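Local coordinates for protein xyloglucanase (Paenibacillus pabuli, PDB 2JEP) that hydrolyses xyloglucan as an endo-acting family 5 glycoside hydrolase, probably taking part in the breakdown of plant cell walls, at residues Val90-Asn95 against His131-Asn136; Glu182-Asn187 against Gly226-Ile231; Gln204-Thr209 against Arg220-Pro225. One frame throughout, in Å; residues are numbered along the deposited sequence.

Interaction 1 (Val90-Asn95 against His131-Asn136); sequences VSYLNN and HGDGYN
Asp133 reaches across to the backbone of Tyr92 and Leu93 and joins two loops that follow adjacent strands of the (beta/alpha)8 TIM barrel, 85-88 and 125-128. Its CB lies 4.3 Å from Leu93 CD2, and CG is nearer the same methyl, at 3.9 Å. Beyond CG the two oxygens part to take two successive N-H groups. OD1 receives Tyr92 N at 2.9 Å through its syn lone pair, in a bond of 163°. OD2 takes Leu93 N on its syn side at 2.7 Å, with the donor 29° out of the carboxylate plane, and it also bonds to Trp142 NE1. With CG anti to its own carbonyl carbon (chi1 -57°), the short aspartate arm carries both oxygens to the turning chain. Two acceptors on one carboxylate suit a pair of consecutive amides, and the two N-H groups, one on each oxygen, probably fix its rotation.

Closer to the barrel strands the backbones meet directly. His131 N makes a well bent bond to Val90 O, while the imidazole leads away from 90-95 and its ND1 pairs with Asn129. Ser91 suits its place because a small hydroxyl can both accept and donate: OG receives the amide of Gly132 and is also hydrogen-bonded to Glu53 O. Trp108 NE1 bonds to Ser91 O, and the Trp108 ring meets that of Tyr92, so helix 106-120 borders this loop. Gly132 suits its place too, since a CB there would come too close to Ser91 OG, the oxygen that accepts from Gly132 N at 2.9 Å.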
ATOM      1  N   VAL A  90       1.488  -8.313  -3.349  1.00  6.60           N
ATOM      2  CA  VAL A  90       1.416  -9.679  -3.853  1.00  6.35           C
ATOM      3  C   VAL A  90       0.517  -9.713  -5.076  1.00  6.45           C
ATOM      4  O   VAL A  90      -0.623  -9.240  -5.026  1.00  7.07           O
ATOM      5  CB  VAL A  90       0.860 -10.669  -2.808  1.00  6.55           C
ATOM      6  CG1 VAL A  90       0.912 -12.107  -3.360  1.00  7.54           C
ATOM      7  CG2 VAL A  90       1.627 -10.590  -1.498  1.00  8.20           C
ATOM      8  N   SER A  91       1.029 -10.268  -6.175  1.00  6.39           N
ATOM      9  CA  SER A  91       0.196 -10.540  -7.348  1.00  6.79           C
ATOM     10  C   SER A  91      -0.115 -12.016  -7.444  1.00  7.11           C
ATOM     11  O   SER A  91       0.630 -12.849  -6.940  1.00  8.27           O
ATOM     12  CB  SER A  91       0.923 -10.095  -8.629  1.00  7.50           C
ATOM     13  OG  SER A  91       1.023  -8.690  -8.673  1.00  7.80           O
ATOM     14  N   TYR A  92      -1.226 -12.330  -8.108  1.00  7.69           N
ATOM     15  CA  TYR A  92      -1.673 -13.724  -8.223  1.00  7.42           C
ATOM     16  C   TYR A  92      -1.752 -14.126  -9.686  1.00  8.30           C
ATOM     17  O   TYR A  92      -1.068 -15.070 -10.102  1.00  9.01           O
ATOM     18  CB  TYR A  92      -2.991 -13.890  -7.445  1.00  7.29           C
ATOM     19  CG  TYR A  92      -2.759 -13.844  -5.951  1.00  7.13           C
ATOM     20  CD1 TYR A  92      -2.450 -14.986  -5.238  1.00  7.69           C
ATOM     21  CD2 TYR A  92      -2.773 -12.634  -5.251  1.00  7.02           C
ATOM     22  CE1 TYR A  92      -2.192 -14.958  -3.885  1.00  7.99           C
ATOM     23  CE2 TYR A  92      -2.497 -12.586  -3.895  1.00  7.29           C
ATOM     24  CZ  TYR A  92      -2.219 -13.756  -3.204  1.00  7.57           C
ATOM     25  OH  TYR A  92      -1.958 -13.756  -1.840  1.00  8.32           O
ATOM     26  N   LEU A  93      -2.567 -13.413 -10.459  1.00  8.41           N
ATOM     27  CA  LEU A  93      -2.547 -13.479 -11.922  1.00  9.47           C
ATOM     28  C   LEU A  93      -2.700 -14.950 -12.388  1.00 10.53           C
ATOM     29  O   LEU A  93      -3.642 -15.630 -11.957  1.00 10.44           O
ATOM     30  CB  LEU A  93      -1.318 -12.757 -12.480  1.00  9.53           C
ATOM     31  CG  LEU A  93      -1.191 -11.273 -12.122  1.00  9.82           C
ATOM     32  CD1 LEU A  93       0.192 -10.732 -12.484  1.00 10.24           C
ATOM     33  CD2 LEU A  93      -2.264 -10.480 -12.805  1.00 10.99           C
ATOM     34  N   ASN A  94      -1.784 -15.453 -13.222  1.00 10.65           N
ATOM     35  CA  ASN A  94      -2.037 -16.767 -13.789  0.50 11.08           C
ATOM     36  C   ASN A  94      -1.741 -17.909 -12.783  1.00 11.65           C
ATOM     37  O   ASN A  94      -1.964 -19.080 -13.117  1.00 14.01           O
ATOM     38  CB  ASN A  94      -1.341 -16.933 -15.168  0.50 10.23           C
ATOM     39  CG  ASN A  94      -1.893 -15.984 -16.284  0.50 12.05           C
ATOM     40  OD1 ASN A  94      -3.012 -15.447 -16.207  0.50 14.52           O
ATOM     41  ND2 ASN A  94      -1.103 -15.816 -17.346  0.50 14.67           N
ATOM     42  N   ASN A  95      -1.313 -17.584 -11.565  0.50 10.80           N
ATOM     43  CA  ASN A  95      -1.283 -18.568 -10.494  0.50 10.42           C
ATOM     44  C   ASN A  95      -2.660 -18.867  -9.908  0.50 10.49           C
ATOM     45  O   ASN A  95      -2.760 -19.696  -9.012  0.50 10.55           O
ATOM     46  CB  ASN A  95      -0.305 -18.176  -9.387  0.50 10.35           C
ATOM     47  CG  ASN A  95       1.127 -18.262  -9.836  0.50  9.98           C
ATOM     48  OD1 ASN A  95       1.422 -18.739 -10.938  0.50  9.76           O
ATOM     49  ND2 ASN A  95       2.039 -17.860  -8.954  0.50  9.68           N
ATOM     50  N   HIS A 131      -2.352  -7.192  -5.810  1.00  7.17           N
ATOM     51  CA  HIS A 131      -1.678  -5.991  -6.316  1.00  7.40           C
ATOM     52  C   HIS A 131      -1.786  -5.807  -7.829  1.00  7.75           C
ATOM     53  O   HIS A 131      -2.618  -5.010  -8.323  1.00  9.26           O
ATOM     54  CB  HIS A 131      -0.223  -6.011  -5.815  1.00  7.67           C
ATOM     55  CG  HIS A 131       0.477  -4.697  -5.891  1.00  7.61           C
ATOM     56  ND1 HIS A 131       0.589  -3.848  -4.808  1.00  8.42           N
ATOM     57  CD2 HIS A 131       1.121  -4.089  -6.917  1.00  8.61           C
ATOM     58  CE1 HIS A 131       1.285  -2.783  -5.164  1.00  9.31           C
ATOM     59  NE2 HIS A 131       1.604  -2.893  -6.442  1.00  9.32           N
ATOM     60  N   GLY A 132      -0.993  -6.550  -8.600  1.00  7.35           N
ATOM     61  CA  GLY A 132      -1.013  -6.349 -10.056  1.00  7.79           C
ATOM     62  C   GLY A 132      -2.347  -6.695 -10.708  1.00  7.79           C
ATOM     63  O   GLY A 132      -2.697  -6.176 -11.770  1.00  8.12           O
ATOM     64  N   ASP A 133      -3.085  -7.611 -10.065  1.00  8.10           N
ATOM     65  CA  ASP A 133      -4.295  -8.142 -10.632  1.00  7.93           C
ATOM     66  C   ASP A 133      -5.351  -7.086 -10.918  1.00  8.08           C
ATOM     67  O   ASP A 133      -6.228  -7.319 -11.738  1.00  8.11           O
ATOM     68  CB  ASP A 133      -4.910  -9.171  -9.687  1.00  8.11           C
ATOM     69  CG  ASP A 133      -3.971 -10.311  -9.349  1.00  8.05           C
ATOM     70  OD1 ASP A 133      -2.870 -10.050  -8.812  1.00  8.46           O
ATOM     71  OD2 ASP A 133      -4.340 -11.489  -9.627  1.00  8.62           O
ATOM     72  N   GLY A 134      -5.301  -5.955 -10.226  1.00  7.64           N
ATOM     73  CA  GLY A 134      -6.299  -4.912 -10.406  1.00  8.01           C
ATOM     74  C   GLY A 134      -6.041  -3.895 -11.488  1.00  7.54           C
ATOM     75  O   GLY A 134      -6.878  -3.009 -11.692  1.00  8.27           O
ATOM     76  N   TYR A 135      -4.919  -4.030 -12.204  1.00  7.90           N
ATOM     77  CA  TYR A 135      -4.568  -3.082 -13.256  1.00  8.29           C
ATOM     78  C   TYR A 135      -4.943  -3.539 -14.662  1.00  8.74           C
ATOM     79  O   TYR A 135      -4.589  -4.632 -15.092  1.00  8.67           O
ATOM     80  CB  TYR A 135      -3.086  -2.850 -13.269  1.00  7.69           C
ATOM     81  CG  TYR A 135      -2.485  -2.062 -12.108  1.00  7.24           C
ATOM     82  CD1 TYR A 135      -2.813  -0.736 -11.904  1.00  6.94           C
ATOM     83  CD2 TYR A 135      -1.517  -2.637 -11.302  1.00  7.41           C
ATOM     84  CE1 TYR A 135      -2.225   0.002 -10.882  1.00  7.11           C
ATOM     85  CE2 TYR A 135      -0.908  -1.923 -10.296  1.00  7.07           C
ATOM     86  CZ  TYR A 135      -1.253  -0.600 -10.089  1.00  7.43           C
ATOM     87  OH  TYR A 135      -0.614   0.103  -9.084  1.00  8.08           O
ATOM     88  N   ASN A 136      -5.591  -2.640 -15.401  1.00  9.03           N
ATOM     89  CA  ASN A 136      -5.826  -2.835 -16.833  1.00 10.18           C
ATOM     90  C   ASN A 136      -4.523  -3.035 -17.598  1.00 11.48           C
ATOM     91  O   ASN A 136      -4.485  -3.823 -18.536  1.00 13.96           O
ATOM     92  CB  ASN A 136      -6.592  -1.639 -17.426  1.00 10.20           C
ATOM     93  CG  ASN A 136      -8.063  -1.674 -17.117  1.00  9.59           C
ATOM     94  OD1 ASN A 136      -8.529  -1.066 -16.120  1.00 12.19           O
ATOM     95  ND2 ASN A 136      -8.807  -2.376 -17.920  1.00  8.34           N
TER

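Interaction 2 (Glu182-Asn187 against Gly226-Ile231)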
ATOM      1  N   GLU A 182      -4.383  -0.362  -6.348  1.00  6.01           N
ATOM      2  CA  GLU A 182      -4.808   0.856  -7.035  1.00  6.55           C
ATOM      3  C   GLU A 182      -5.756   0.448  -8.151  1.00  6.60           C
ATOM      4  O   GLU A 182      -5.340  -0.091  -9.177  1.00  6.95           O
ATOM      5  CB  GLU A 182      -3.604   1.595  -7.625  1.00  6.99           C
ATOM      6  CG  GLU A 182      -2.632   2.057  -6.566  1.00  7.17           C
ATOM      7  CD  GLU A 182      -1.378   2.731  -7.116  1.00  6.43           C
ATOM      8  OE1 GLU A 182      -1.093   2.619  -8.339  1.00  8.15           O
ATOM      9  OE2 GLU A 182      -0.658   3.373  -6.301  1.00  7.53           O
ATOM     10  N   VAL A 183      -7.043   0.639  -7.881  1.00  6.84           N
ATOM     11  CA  VAL A 183      -8.135   0.086  -8.702  1.00  7.08           C
ATOM     12  C   VAL A 183      -8.912   1.236  -9.325  1.00  7.36           C
ATOM     13  O   VAL A 183      -9.467   2.099  -8.640  1.00  7.89           O
ATOM     14  CB  VAL A 183      -8.999  -0.849  -7.833  1.00  7.31           C
ATOM     15  CG1 VAL A 183     -10.314  -1.252  -8.496  1.00  8.52           C
ATOM     16  CG2 VAL A 183      -8.172  -2.107  -7.483  1.00  9.25           C
ATOM     17  N   PHE A 184      -8.875   1.274 -10.656  1.00  6.92           N
ATOM     18  CA  PHE A 184      -9.578   2.248 -11.457  1.00  7.76           C
ATOM     19  C   PHE A 184      -9.641   1.723 -12.894  1.00  8.73           C
ATOM     20  O   PHE A 184      -9.315   0.553 -13.131  1.00  8.83           O
ATOM     21  CB  PHE A 184      -8.973   3.676 -11.350  1.00  8.57           C
ATOM     22  CG  PHE A 184      -7.644   3.905 -12.057  1.00  9.70           C
ATOM     23  CD1 PHE A 184      -6.585   3.002 -12.018  1.00 10.65           C
ATOM     24  CD2 PHE A 184      -7.441   5.133 -12.683  1.00 11.99           C
ATOM     25  CE1 PHE A 184      -5.363   3.308 -12.676  1.00 11.75           C
ATOM     26  CE2 PHE A 184      -6.234   5.432 -13.298  1.00 13.95           C
ATOM     27  CZ  PHE A 184      -5.206   4.514 -13.301  1.00 12.89           C
ATOM     28  N   ASP A 185     -10.103   2.574 -13.818  1.00  9.31           N
ATOM     29  CA  ASP A 185     -10.286   2.203 -15.208  1.00 11.24           C
ATOM     30  C   ASP A 185      -9.156   2.718 -16.092  1.00 13.33           C
ATOM     31  O   ASP A 185      -9.251   2.552 -17.320  1.00 14.84           O
ATOM     32  CB  ASP A 185     -11.640   2.690 -15.758  1.00 10.15           C
ATOM     33  CG  ASP A 185     -11.783   4.207 -15.726  1.00 10.81           C
ATOM     34  OD1 ASP A 185     -10.860   4.868 -15.216  1.00 11.77           O
ATOM     35  OD2 ASP A 185     -12.846   4.689 -16.219  1.00 13.05           O
ATOM     36  N   GLY A 186      -8.126   3.345 -15.518  1.00 14.25           N
ATOM     37  CA  GLY A 186      -7.065   3.980 -16.326  1.00 15.62           C
ATOM     38  C   GLY A 186      -7.122   5.486 -16.508  1.00 16.98           C
ATOM     39  O   GLY A 186      -6.129   6.097 -16.979  1.00 18.40           O
ATOM     40  N   ASN A 187      -8.263   6.089 -16.200  1.00 17.31           N
ATOM     41  CA  ASN A 187      -8.529   7.503 -16.428  1.00 17.41           C
ATOM     42  C   ASN A 187      -8.290   8.256 -15.128  1.00 17.41           C
ATOM     43  O   ASN A 187      -8.781   7.851 -14.082  1.00 16.49           O
ATOM     44  CB  ASN A 187     -10.010   7.611 -16.874  1.00 18.19           C
ATOM     45  CG  ASN A 187     -10.553   9.046 -16.969  1.00 19.55           C
ATOM     46  OD1 ASN A 187      -9.907  10.031 -16.609  1.00 20.17           O
ATOM     47  ND2 ASN A 187     -11.807   9.140 -17.425  1.00 21.07           N
ATOM     48  N   GLY A 226     -10.235   3.523  -1.734  1.00  6.36           N
ATOM     49  CA  GLY A 226     -11.137   4.042  -2.745  1.00  6.64           C
ATOM     50  C   GLY A 226     -10.470   4.085  -4.110  1.00  6.64           C
ATOM     51  O   GLY A 226      -9.511   3.371  -4.385  1.00  8.59           O
ATOM     52  N   TRP A 227     -11.019   4.907  -4.992  1.00  6.44           N
ATOM     53  CA  TRP A 227     -10.642   4.944  -6.397  1.00  6.72           C
ATOM     54  C   TRP A 227      -9.180   5.336  -6.595  1.00  7.29           C
ATOM     55  O   TRP A 227      -8.774   6.445  -6.230  1.00  7.40           O
ATOM     56  CB  TRP A 227     -11.532   5.962  -7.108  1.00  7.14           C
ATOM     57  CG  TRP A 227     -11.384   6.022  -8.584  1.00  6.86           C
ATOM     58  CD1 TRP A 227     -10.616   6.880  -9.309  1.00  7.78           C
ATOM     59  CD2 TRP A 227     -12.105   5.231  -9.532  1.00  6.80           C
ATOM     60  NE1 TRP A 227     -10.807   6.669 -10.645  1.00  8.00           N
ATOM     61  CE2 TRP A 227     -11.710   5.654 -10.817  1.00  7.33           C
ATOM     62  CE3 TRP A 227     -13.050   4.199  -9.421  1.00  7.65           C
ATOM     63  CZ2 TRP A 227     -12.224   5.099 -11.979  1.00  8.15           C
ATOM     64  CZ3 TRP A 227     -13.561   3.650 -10.567  1.00  8.02           C
ATOM     65  CH2 TRP A 227     -13.147   4.094 -11.836  1.00  8.21           C
ATOM     66  N   ASN A 228      -8.410   4.426  -7.190  1.00  7.13           N
ATOM     67  CA  ASN A 228      -7.005   4.685  -7.535  1.00  7.16           C
ATOM     68  C   ASN A 228      -6.178   5.172  -6.354  1.00  7.10           C
ATOM     69  O   ASN A 228      -5.193   5.875  -6.557  1.00  7.86           O
ATOM     70  CB  ASN A 228      -6.851   5.656  -8.700  1.00  7.69           C
ATOM     71  CG  ASN A 228      -5.523   5.499  -9.379  1.00  8.84           C
ATOM     72  OD1 ASN A 228      -4.922   4.405  -9.353  1.00  9.07           O
ATOM     73  ND2 ASN A 228      -5.067   6.564 -10.025  1.00 10.62           N
ATOM     74  N   THR A 229      -6.539   4.766  -5.145  1.00  6.67           N
ATOM     75  CA  THR A 229      -5.869   5.211  -3.913  1.00  6.28           C
ATOM     76  C   THR A 229      -5.723   6.745  -3.849  1.00  7.16           C
ATOM     77  O   THR A 229      -4.822   7.269  -3.205  1.00  7.47           O
ATOM     78  CB  THR A 229      -4.544   4.492  -3.626  1.00  6.24           C
ATOM     79  OG1 THR A 229      -3.602   4.733  -4.662  1.00  7.13           O
ATOM     80  CG2 THR A 229      -4.751   2.995  -3.427  1.00  7.10           C
ATOM     81  N   ASN A 230      -6.660   7.443  -4.492  1.00  7.29           N
ATOM     82  CA  ASN A 230      -6.580   8.899  -4.619  1.00  7.50           C
ATOM     83  C   ASN A 230      -7.356   9.569  -3.484  1.00  7.40           C
ATOM     84  O   ASN A 230      -8.575   9.355  -3.346  1.00  8.05           O
ATOM     85  CB  ASN A 230      -7.168   9.284  -5.980  1.00  8.20           C
ATOM     86  CG  ASN A 230      -7.141  10.753  -6.254  1.00  9.57           C
ATOM     87  OD1 ASN A 230      -7.895  11.515  -5.706  1.00  9.52           O
ATOM     88  ND2 ASN A 230      -6.274  11.143  -7.154  1.00 15.85           N
ATOM     89  N   ILE A 231      -6.679  10.422  -2.718  1.00  7.20           N
ATOM     90  CA  ILE A 231      -7.337  11.085  -1.583  1.00  7.70           C
ATOM     91  C   ILE A 231      -8.601  11.849  -1.997  1.00  8.59           C
ATOM     92  O   ILE A 231      -9.673  11.629  -1.441  1.00  8.27           O
ATOM     93  CB  ILE A 231      -6.348  12.006  -0.835  1.00  7.56           C
ATOM     94  CG1 ILE A 231      -5.336  11.143  -0.044  1.00  8.50           C
ATOM     95  CG2 ILE A 231      -7.085  12.967   0.097  1.00  8.62           C
ATOM     96  CD1 ILE A 231      -4.176  11.926   0.597  1.00  9.10           C
TER
HETATM   97  O   HOH W   1      -2.588   3.634 -10.504  1.00 10.78           O
HETATM   98  O   HOH W   2      -7.612   1.629  -5.330  1.00  7.63           O
HETATM   99  O   HOH W   3     -11.522   8.035 -13.548  1.00 15.04           O
HETATM  100  O   HOH W   4      -9.103   8.813 -11.555  1.00 15.12           O
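The active-site end of the barrel is the setting for the contact of 182-187 with 226-231; Glu182, which follows the fourth strand, is probably the acid/base glutamate, as in other family 5 enzymes. Glu182 OE1 and Asn228 OD1 share a water that donates to both; the carboxylate is held further by Tyr135 through OE1 and by His264 through OE2. Glu182 CG lies 3.4 Å from Thr229 OG1. With CG between the backbone N and the carbonyl carbon (chi1 73°), Phe184 stacks its ring on the Asn228 amide, a flat group suited to a flat face: the planes are 10° apart, Asn228 OD1 3.4 Å from Phe184 CD1, offset toward the rim. Gly186 N lies over the opposite face. Phe184 CB makes a CH-pi contact over the five-membered ring of Trp227, 3.7 Å from its centroid. Trp227 NE1 donates to a water that also bonds to Asn187 O, and Asp185 OD1 accepts from Asn187 N in an Asx turn. Asn228 N bonds to Val183 O at 2.9 Å, tying the loops. They follow strands 175-178 and 222-225; helix 193-211 packs against them through Leu199, which touches Val183 and Trp227, while Thr229 leans on strand 259-265.

Interaction 3 (Gln204-Thr209 against Arg220-Pro225); sequences QIFVDT and RWLLVP
The Phe206 ring meets Leu222 and Val224 obliquely at its CE2 corner, 3.7 Å from Leu222 CB and 4.0 Å from Val224 CG1, and packs edge-to-face with Trp161 of helix 150-167. CZ, the ring's far end, is 3.9 Å from Leu222 CD2. Phe206 sends CG anti to its backbone N (chi1 158°), which carries the ring from the helix across to the strand. Leu222 CD1 lies 4.0 Å from Val207 CA, with Val207 CG2 slightly farther off. The compact, beta-branched valine leaves the leucine methyl close to the helix backbone, while the longer phenylalanine bridges to two alternate strand residues. Leu222 and Val224 both project toward the helix, and Leu223 between them points away from it, the alternation expected of a barrel strand. Were Phe206 cut back to an alanine, a gap would probably open between helix and strand, and Leu222, Val224 and the Trp161 ring would lose the ring they share. This is purely apolar packing of the beta-alpha-beta unit: helix 193-211 leads into strand 222-225, and their local axes run antiparallel, 173° apart and 9.9 Å at closest approach. Strand 222-225 lies in the barrel wall between strands 175-178 and 259-265, and Phe206 also touches Phe177 of the first and Tyr157 of helix 150-167.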
ATOM      1  N   GLN A 204     -16.723  -4.819  -0.324  1.00  6.71           N
ATOM      2  CA  GLN A 204     -17.744  -5.500   0.509  1.00  7.12           C
ATOM      3  C   GLN A 204     -17.592  -7.014   0.467  1.00  7.23           C
ATOM      4  O   GLN A 204     -17.682  -7.697   1.484  1.00  7.75           O
ATOM      5  CB  GLN A 204     -19.144  -5.077   0.072  1.00  7.34           C
ATOM      6  CG  GLN A 204     -20.218  -5.570   1.040  1.00  8.16           C
ATOM      7  CD  GLN A 204     -20.050  -4.922   2.403  1.00  7.88           C
ATOM      8  OE1 GLN A 204     -20.252  -3.707   2.550  1.00  9.53           O
ATOM      9  NE2 GLN A 204     -19.623  -5.703   3.397  1.00  9.35           N
ATOM     10  N   ILE A 205     -17.398  -7.549  -0.737  1.00  6.96           N
ATOM     11  CA  ILE A 205     -17.153  -8.994  -0.908  1.00  7.58           C
ATOM     12  C   ILE A 205     -15.927  -9.441  -0.125  1.00  7.57           C
ATOM     13  O   ILE A 205     -15.943 -10.487   0.562  1.00  7.95           O
ATOM     14  CB  ILE A 205     -16.996  -9.343  -2.426  1.00  7.97           C
ATOM     15  CG1 ILE A 205     -18.338  -9.171  -3.145  1.00 10.13           C
ATOM     16  CG2 ILE A 205     -16.489 -10.779  -2.617  1.00  9.20           C
ATOM     17  CD1 ILE A 205     -18.200  -9.010  -4.669  1.00 10.98           C
ATOM     18  N   PHE A 206     -14.854  -8.666  -0.240  1.00  7.16           N
ATOM     19  CA  PHE A 206     -13.637  -8.961   0.518  1.00  7.65           C
ATOM     20  C   PHE A 206     -13.931  -9.042   2.010  1.00  7.48           C
ATOM     21  O   PHE A 206     -13.569 -10.023   2.677  1.00  7.83           O
ATOM     22  CB  PHE A 206     -12.575  -7.894   0.188  1.00  7.37           C
ATOM     23  CG  PHE A 206     -11.504  -7.739   1.210  1.00  6.75           C
ATOM     24  CD1 PHE A 206     -10.463  -8.648   1.303  1.00  7.20           C
ATOM     25  CD2 PHE A 206     -11.485  -6.638   2.054  1.00  6.93           C
ATOM     26  CE1 PHE A 206      -9.427  -8.435   2.227  1.00  7.35           C
ATOM     27  CE2 PHE A 206     -10.471  -6.437   2.955  1.00  7.76           C
ATOM     28  CZ  PHE A 206      -9.441  -7.341   3.054  1.00  7.73           C
ATOM     29  N   VAL A 207     -14.540  -7.999   2.562  1.00  7.41           N
ATOM     30  CA  VAL A 207     -14.766  -7.963   4.003  1.00  7.32           C
ATOM     31  C   VAL A 207     -15.584  -9.182   4.447  1.00  8.00           C
ATOM     32  O   VAL A 207     -15.184  -9.916   5.347  1.00  8.83           O
ATOM     33  CB  VAL A 207     -15.439  -6.636   4.440  1.00  7.78           C
ATOM     34  CG1 VAL A 207     -15.937  -6.724   5.892  1.00  8.09           C
ATOM     35  CG2 VAL A 207     -14.479  -5.407   4.246  1.00  8.22           C
ATOM     36  N   ASP A 208     -16.717  -9.395   3.798  1.00  8.16           N
ATOM     37  CA  ASP A 208     -17.611 -10.457   4.247  1.00  8.74           C
ATOM     38  C   ASP A 208     -17.014 -11.840   4.025  1.00  8.84           C
ATOM     39  O   ASP A 208     -17.205 -12.746   4.837  1.00  9.95           O
ATOM     40  CB  ASP A 208     -18.937 -10.379   3.519  1.00  8.98           C
ATOM     41  CG  ASP A 208     -19.739  -9.109   3.845  1.00  9.93           C
ATOM     42  OD1 ASP A 208     -19.551  -8.509   4.907  1.00  9.88           O
ATOM     43  OD2 ASP A 208     -20.599  -8.739   3.031  1.00  9.92           O
ATOM     44  N   THR A 209     -16.285 -12.017   2.925  1.00  8.40           N
ATOM     45  CA  THR A 209     -15.655 -13.298   2.665  1.00  8.97           C
ATOM     46  C   THR A 209     -14.594 -13.604   3.707  1.00  8.49           C
ATOM     47  O   THR A 209     -14.534 -14.712   4.245  1.00  9.24           O
ATOM     48  CB  THR A 209     -15.032 -13.306   1.235  1.00  8.71           C
ATOM     49  OG1 THR A 209     -16.069 -13.146   0.257  1.00  9.83           O
ATOM     50  CG2 THR A 209     -14.277 -14.577   0.951  1.00 10.00           C
ATOM     51  N   ARG A 220      -9.618  -9.538  12.599  1.00  9.34           N
ATOM     52  CA  ARG A 220      -8.429  -8.773  12.242  1.00  9.33           C
ATOM     53  C   ARG A 220      -8.770  -7.464  11.528  1.00  9.28           C
ATOM     54  O   ARG A 220      -9.876  -7.269  11.034  1.00  8.99           O
ATOM     55  CB  ARG A 220      -7.456  -9.608  11.434  1.00  9.79           C
ATOM     56  CG  ARG A 220      -7.777  -9.737   9.979  1.00 10.04           C
ATOM     57  CD  ARG A 220      -6.665 -10.440   9.177  1.00  9.01           C
ATOM     58  NE  ARG A 220      -6.542 -11.842   9.560  1.00  9.25           N
ATOM     59  CZ  ARG A 220      -5.686 -12.346  10.440  1.00  9.33           C
ATOM     60  NH1 ARG A 220      -4.769 -11.609  11.031  1.00  9.21           N
ATOM     61  NH2 ARG A 220      -5.778 -13.624  10.754  1.00  9.94           N
ATOM     62  N   TRP A 221      -7.787  -6.573  11.460  1.00  8.76           N
ATOM     63  CA  TRP A 221      -7.936  -5.355  10.691  1.00  9.27           C
ATOM     64  C   TRP A 221      -7.865  -5.633   9.195  1.00  7.99           C
ATOM     65  O   TRP A 221      -7.015  -6.394   8.717  1.00  8.20           O
ATOM     66  CB  TRP A 221      -6.848  -4.366  11.082  1.00  9.91           C
ATOM     67  CG  TRP A 221      -7.004  -3.843  12.458  1.00 10.61           C
ATOM     68  CD1 TRP A 221      -6.453  -4.344  13.611  1.00 12.44           C
ATOM     69  CD2 TRP A 221      -7.763  -2.703  12.843  1.00 10.61           C
ATOM     70  NE1 TRP A 221      -6.845  -3.583  14.680  1.00 12.14           N
ATOM     71  CE2 TRP A 221      -7.652  -2.571  14.240  1.00 10.67           C
ATOM     72  CE3 TRP A 221      -8.564  -1.804  12.149  1.00 10.15           C
ATOM     73  CZ2 TRP A 221      -8.284  -1.538  14.949  1.00 12.26           C
ATOM     74  CZ3 TRP A 221      -9.199  -0.791  12.860  1.00 11.73           C
ATOM     75  CH2 TRP A 221      -9.049  -0.675  14.243  1.00 11.82           C
ATOM     76  N   LEU A 222      -8.756  -4.972   8.455  1.00  8.14           N
ATOM     77  CA  LEU A 222      -8.836  -5.083   7.007  1.00  8.11           C
ATOM     78  C   LEU A 222      -8.738  -3.693   6.400  1.00  7.65           C
ATOM     79  O   LEU A 222      -9.443  -2.778   6.822  1.00  9.80           O
ATOM     80  CB  LEU A 222     -10.174  -5.696   6.618  1.00  8.14           C
ATOM     81  CG  LEU A 222     -10.507  -7.065   7.233  1.00  8.10           C
ATOM     82  CD1 LEU A 222     -11.886  -7.535   6.765  1.00  9.18           C
ATOM     83  CD2 LEU A 222      -9.449  -8.082   6.921  1.00  8.44           C
ATOM     84  N   LEU A 223      -7.851  -3.544   5.415  1.00  6.18           N
ATOM     85  CA  LEU A 223      -7.531  -2.266   4.796  1.00  6.62           C
ATOM     86  C   LEU A 223      -8.162  -2.216   3.402  1.00  6.54           C
ATOM     87  O   LEU A 223      -7.975  -3.148   2.622  1.00  6.61           O
ATOM     88  CB  LEU A 223      -6.010  -2.131   4.698  1.00  6.77           C
ATOM     89  CG  LEU A 223      -5.394  -0.921   3.997  1.00  7.07           C
ATOM     90  CD1 LEU A 223      -5.778   0.356   4.749  1.00  6.70           C
ATOM     91  CD2 LEU A 223      -3.900  -1.034   3.890  1.00  8.32           C
ATOM     92  N   VAL A 224      -8.912  -1.145   3.118  1.00  6.64           N
ATOM     93  CA  VAL A 224      -9.605  -0.984   1.853  1.00  6.67           C
ATOM     94  C   VAL A 224      -9.314   0.402   1.275  1.00  6.38           C
ATOM     95  O   VAL A 224      -9.286   1.388   2.010  1.00  6.68           O
ATOM     96  CB  VAL A 224     -11.141  -1.209   1.968  1.00  6.74           C
ATOM     97  CG1 VAL A 224     -11.404  -2.618   2.479  1.00  7.50           C
ATOM     98  CG2 VAL A 224     -11.826  -0.167   2.854  1.00  8.37           C
ATOM     99  N   PRO A 225      -9.115   0.485  -0.049  1.00  6.19           N
ATOM    100  CA  PRO A 225      -8.987   1.763  -0.693  1.00  6.36           C
ATOM    101  C   PRO A 225     -10.257   2.249  -1.358  1.00  6.31           C
ATOM    102  O   PRO A 225     -11.189   1.483  -1.562  1.00  7.24           O
ATOM    103  CB  PRO A 225      -7.960   1.457  -1.784  1.00  6.77           C
ATOM    104  CG  PRO A 225      -8.393   0.085  -2.252  1.00  6.58           C
ATOM    105  CD  PRO A 225      -8.904  -0.613  -1.006  1.00  6.44           C
TER

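Interactions 1 and 2 both join loops that follow successive barrel strands, and their centres lie 15 Å apart. They meet directly where Tyr135 OH and Glu182 OE1, 2.7 Å apart, probably form a hydrogen bond; this links the 131-136 loop to the glutamate at the active-site end. A bound calcium ion lies about 5 Å from the Glu182 side chain and about 6 Å from that of His131. Interaction 3 is nested in the chain between the segments of interaction 2, centres 17 Å apart, and Pro225 is followed directly in sequence by Gly226, where the second segment of interaction 2 begins. Interaction 3 packs helix 193-211 on the barrel wall, its nearest atoms about 10 Å from those of interaction 1.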